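Local coordinates for protein-glutamine gamma-glutamyltransferase 2 (PDB 1G0D) that probably catalyses the calcium-dependent cross-linking of peptide-bound glutamine to lysine or other primary amines, and probably also binds GTP, at residues Asn305-Leu316 against Ala396-Lys405. Sequence-based numbering, arbitrary orientation.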
loop_
_atom_site.group_PDB
_atom_site.type_symbol
_atom_site.label_atom_id
_atom_site.label_comp_id
_atom_site.label_asym_id
_atom_site.label_seq_id
_atom_site.Cartn_x
_atom_site.Cartn_y
_atom_site.Cartn_z
ATOM N N ASN A 305 21.645 0.193 8.160
ATOM C CA ASN A 305 22.532 0.328 9.305
ATOM C C ASN A 305 21.834 0.628 10.606
ATOM O O ASN A 305 21.129 1.608 10.729
ATOM C CB ASN A 305 23.552 1.395 9.033
ATOM C CG ASN A 305 24.586 0.917 8.112
ATOM O OD1 ASN A 305 25.520 0.246 8.529
ATOM N ND2 ASN A 305 24.422 1.215 6.825
ATOM N N LEU A 306 22.076 -0.198 11.605
ATOM C CA LEU A 306 21.403 -0.039 12.887
ATOM C C LEU A 306 21.992 1.051 13.769
ATOM O O LEU A 306 21.448 1.362 14.837
ATOM C CB LEU A 306 21.391 -1.389 13.620
ATOM C CG LEU A 306 20.280 -2.435 13.402
ATOM C CD1 LEU A 306 19.418 -2.105 12.215
ATOM C CD2 LEU A 306 20.904 -3.789 13.212
ATOM N N SER A 307 23.087 1.642 13.300
ATOM C CA SER A 307 23.785 2.700 14.031
ATOM C C SER A 307 24.261 3.830 13.163
ATOM O O SER A 307 25.142 3.674 12.313
ATOM C CB SER A 307 24.991 2.151 14.752
ATOM O OG SER A 307 24.644 1.941 16.092
ATOM N N VAL A 308 23.667 4.982 13.382
ATOM C CA VAL A 308 24.048 6.147 12.634
ATOM C C VAL A 308 24.279 7.322 13.587
ATOM O O VAL A 308 23.491 7.585 14.502
ATOM C CB VAL A 308 22.932 6.485 11.578
ATOM C CG1 VAL A 308 23.144 7.877 10.970
ATOM C CG2 VAL A 308 22.913 5.391 10.498
ATOM N N ASP A 309 25.404 7.986 13.413
ATOM C CA ASP A 309 25.672 9.157 14.195
ATOM C C ASP A 309 25.459 10.268 13.165
ATOM O O ASP A 309 26.012 10.248 12.076
ATOM C CB ASP A 309 27.080 9.066 14.760
ATOM C CG ASP A 309 27.190 7.971 15.831
ATOM O OD1 ASP A 309 26.575 8.119 16.906
ATOM O OD2 ASP A 309 27.869 6.948 15.608
ATOM N N PHE A 310 24.588 11.198 13.503
ATOM C CA PHE A 310 24.222 12.276 12.625
ATOM C C PHE A 310 24.895 13.555 13.075
ATOM O O PHE A 310 24.512 14.119 14.096
ATOM C CB PHE A 310 22.712 12.435 12.686
ATOM C CG PHE A 310 22.134 13.172 11.534
ATOM C CD1 PHE A 310 21.623 12.490 10.454
ATOM C CD2 PHE A 310 22.105 14.560 11.521
ATOM C CE1 PHE A 310 21.089 13.185 9.372
ATOM C CE2 PHE A 310 21.574 15.250 10.451
ATOM C CZ PHE A 310 21.065 14.560 9.374
ATOM N N LEU A 311 25.885 14.015 12.300
ATOM C CA LEU A 311 26.649 15.239 12.592
ATOM C C LEU A 311 26.030 16.541 12.104
ATOM O O LEU A 311 25.767 16.746 10.915
ATOM C CB LEU A 311 28.044 15.126 12.008
ATOM C CG LEU A 311 28.718 13.786 12.254
ATOM C CD1 LEU A 311 30.129 13.845 11.705
ATOM C CD2 LEU A 311 28.719 13.484 13.744
ATOM N N LEU A 312 25.828 17.428 13.057
ATOM C CA LEU A 312 25.251 18.729 12.837
ATOM C C LEU A 312 26.317 19.747 13.249
ATOM O O LEU A 312 27.285 19.406 13.906
ATOM C CB LEU A 312 24.027 18.857 13.745
ATOM C CG LEU A 312 22.592 18.660 13.232
ATOM C CD1 LEU A 312 22.598 17.802 12.018
ATOM C CD2 LEU A 312 21.721 18.076 14.334
ATOM N N ASN A 313 26.166 20.992 12.861
ATOM C CA ASN A 313 27.137 21.963 13.289
ATOM C C ASN A 313 26.478 22.664 14.454
ATOM O O ASN A 313 25.399 22.260 14.890
ATOM C CB ASN A 313 27.440 22.949 12.181
ATOM C CG ASN A 313 26.221 23.689 11.719
ATOM O OD1 ASN A 313 25.225 23.813 12.435
ATOM N ND2 ASN A 313 26.285 24.188 10.493
ATOM N N GLU A 314 27.118 23.714 14.961
ATOM C CA GLU A 314 26.566 24.463 16.087
ATOM C C GLU A 314 25.303 25.238 15.683
ATOM O O GLU A 314 24.473 25.586 16.537
ATOM C CB GLU A 314 27.620 25.421 16.662
ATOM C CG GLU A 314 28.763 24.750 17.439
ATOM C CD GLU A 314 30.094 24.889 16.723
ATOM O OE1 GLU A 314 31.039 25.477 17.305
ATOM O OE2 GLU A 314 30.179 24.404 15.566
ATOM N N ARG A 315 25.149 25.509 14.391
ATOM C CA ARG A 315 23.958 26.210 13.923
ATOM C C ARG A 315 22.814 25.243 13.712
ATOM O O ARG A 315 21.816 25.597 13.095
ATOM C CB ARG A 315 24.235 26.927 12.616
ATOM C CG ARG A 315 25.449 27.784 12.695
ATOM C CD ARG A 315 25.633 28.550 11.426
ATOM N NE ARG A 315 24.784 29.727 11.401
ATOM C CZ ARG A 315 23.765 29.869 10.568
ATOM N NH1 ARG A 315 23.025 30.970 10.592
ATOM N NH2 ARG A 315 23.484 28.897 9.711
ATOM N N LEU A 316 22.976 24.013 14.209
ATOM C CA LEU A 316 21.944 23.005 14.084
ATOM C C LEU A 316 21.772 22.548 12.656
ATOM O O LEU A 316 20.647 22.324 12.208
ATOM C CB LEU A 316 20.607 23.566 14.548
ATOM C CG LEU A 316 20.223 23.356 16.002
ATOM C CD1 LEU A 316 19.108 22.319 16.073
ATOM C CD2 LEU A 316 21.480 22.951 16.797
ATOM N N ALA A 396 16.439 1.152 13.650
ATOM C CA ALA A 396 17.706 1.903 13.535
ATOM C C ALA A 396 17.945 2.964 14.605
ATOM O O ALA A 396 17.027 3.707 14.937
ATOM C CB ALA A 396 17.817 2.558 12.136
ATOM N N ASP A 397 19.179 3.055 15.125
ATOM C CA ASP A 397 19.517 4.067 16.151
ATOM C C ASP A 397 20.324 5.221 15.603
ATOM O O ASP A 397 21.494 5.039 15.297
ATOM C CB ASP A 397 20.340 3.468 17.300
ATOM C CG ASP A 397 20.373 4.376 18.542
ATOM O OD1 ASP A 397 19.346 4.993 18.875
ATOM O OD2 ASP A 397 21.423 4.478 19.202
ATOM N N THR A 398 19.697 6.393 15.482
ATOM C CA THR A 398 20.361 7.613 15.010
ATOM C C THR A 398 20.635 8.528 16.215
ATOM O O THR A 398 19.718 8.943 16.936
ATOM C CB THR A 398 19.496 8.415 13.950
ATOM O OG1 THR A 398 19.958 8.139 12.621
ATOM C CG2 THR A 398 19.645 9.899 14.127
ATOM N N ILE A 399 21.909 8.821 16.441
ATOM C CA ILE A 399 22.292 9.707 17.517
ATOM C C ILE A 399 22.851 10.992 16.896
ATOM O O ILE A 399 23.817 10.928 16.150
ATOM C CB ILE A 399 23.358 9.051 18.363
ATOM C CG1 ILE A 399 22.746 7.843 19.068
ATOM C CG2 ILE A 399 23.947 10.064 19.344
ATOM C CD1 ILE A 399 23.767 6.962 19.771
ATOM N N TYR A 400 22.250 12.146 17.186
ATOM C CA TYR A 400 22.732 13.424 16.642
ATOM C C TYR A 400 23.898 14.026 17.430
ATOM O O TYR A 400 23.932 13.918 18.648
ATOM C CB TYR A 400 21.628 14.440 16.668
ATOM C CG TYR A 400 20.646 14.294 15.557
ATOM C CD1 TYR A 400 19.616 13.345 15.626
ATOM C CD2 TYR A 400 20.656 15.197 14.489
ATOM C CE1 TYR A 400 18.604 13.317 14.660
ATOM C CE2 TYR A 400 19.657 15.186 13.520
ATOM C CZ TYR A 400 18.622 14.253 13.610
ATOM O OH TYR A 400 17.584 14.339 12.693
ATOM N N TRP A 401 24.838 14.674 16.750
ATOM C CA TRP A 401 25.973 15.285 17.443
ATOM C C TRP A 401 26.307 16.683 16.957
ATOM O O TRP A 401 26.197 16.981 15.766
ATOM C CB TRP A 401 27.225 14.445 17.284
ATOM C CG TRP A 401 27.067 13.036 17.712
ATOM C CD1 TRP A 401 26.410 12.041 17.043
ATOM C CD2 TRP A 401 27.612 12.433 18.891
ATOM N NE1 TRP A 401 26.515 10.860 17.736
ATOM C CE2 TRP A 401 27.252 11.078 18.876
ATOM C CE3 TRP A 401 28.372 12.910 19.963
ATOM C CZ2 TRP A 401 27.620 10.203 19.880
ATOM C CZ3 TRP A 401 28.742 12.035 20.956
ATOM C CH2 TRP A 401 28.368 10.706 20.912
ATOM N N ILE A 402 26.692 17.548 17.895
ATOM C CA ILE A 402 27.129 18.901 17.565
ATOM C C ILE A 402 28.654 18.771 17.482
ATOM O O ILE A 402 29.336 18.582 18.497
ATOM C CB ILE A 402 26.827 19.924 18.688
ATOM C CG1 ILE A 402 25.306 20.041 18.917
ATOM C CG2 ILE A 402 27.536 21.231 18.371
ATOM C CD1 ILE A 402 24.637 21.241 18.301
ATOM N N VAL A 403 29.200 18.811 16.283
ATOM C CA VAL A 403 30.641 18.725 16.162
ATOM C C VAL A 403 31.151 20.135 15.953
ATOM O O VAL A 403 30.746 20.815 15.001
ATOM C CB VAL A 403 31.066 17.882 14.952
ATOM C CG1 VAL A 403 32.566 17.739 14.970
ATOM C CG2 VAL A 403 30.370 16.499 14.985
ATOM N N GLN A 404 32.026 20.583 16.853
ATOM C CA GLN A 404 32.597 21.920 16.773
ATOM C C GLN A 404 33.737 22.001 15.762
ATOM O O GLN A 404 34.251 20.975 15.314
ATOM C CB GLN A 404 33.077 22.337 18.155
ATOM C CG GLN A 404 31.988 22.258 19.236
ATOM C CD GLN A 404 32.570 22.313 20.646
ATOM O OE1 GLN A 404 32.156 21.564 21.535
ATOM N NE2 GLN A 404 33.549 23.200 20.854
ATOM N N LYS A 405 34.124 23.228 15.405
ATOM C CA LYS A 405 35.183 23.456 14.424
ATOM C C LYS A 405 36.527 22.902 14.882
ATOM O O LYS A 405 37.485 22.815 14.098
ATOM C CB LYS A 405 35.301 24.951 14.102
ATOM C CG LYS A 405 34.040 25.579 13.482
ATOM C CD LYS A 405 33.283 24.587 12.565
ATOM C CE LYS A 405 31.841 24.231 13.044
ATOM N NZ LYS A 405 31.718 22.807 13.488
#
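W401 and D309 meet on one face of a parallel beta pair, strands 307-312 and 397-403. Strand 307-312 is the outermost strand of a mixed sheet within this chain. The indole NE1 of W401 donates to D309 OD1 at 2.9 Å. The bond is bent, 143° at the hydrogen. It meets OD1 on the anti side, tilted out of the carboxylate plane, which is turned 68° from the ring. L311 CD2 packs against W401 CB on the same face and reaches V403 CG2 at 3.7 Å. A phenylalanine in place of W401 would probably leave D309 OD1 without the indole N-H that it accepts.

The other face carries V308, T398, F310 and Y400. V308 CB touches T398 OG1. The F310 and Y400 rings lie side by side and oblique, centroids 4.6 Å apart. With CG of F310 anti to the backbone N (chi1 -161°), its ring lies beside Y400, CD2 nearest CE2. F310 CB sits over the Y400 ring face as a CH-pi contact.

Backbone bonds set this register. The ladder alternates from D397 N to L306 O through to V403 N to L312 O.

Past the end of strand 307-312, L316 CD2 meets I402 CD1 at 3.9 Å, where N313-L316 forms a type I turn. Within that turn E314, its chain bent at chi2, lays CG against I402 CG2. Its OE2 makes a salt bridge to K405 NZ at 3.0 Å, weak as a hydrogen bond.

Strand 409-414 flanks 397-403 on its other side. R409 makes a cation-pi contact with W401. D397 is a probable calcium ligand by similarity; here its OD2 forms a salt bridge with R459 NE.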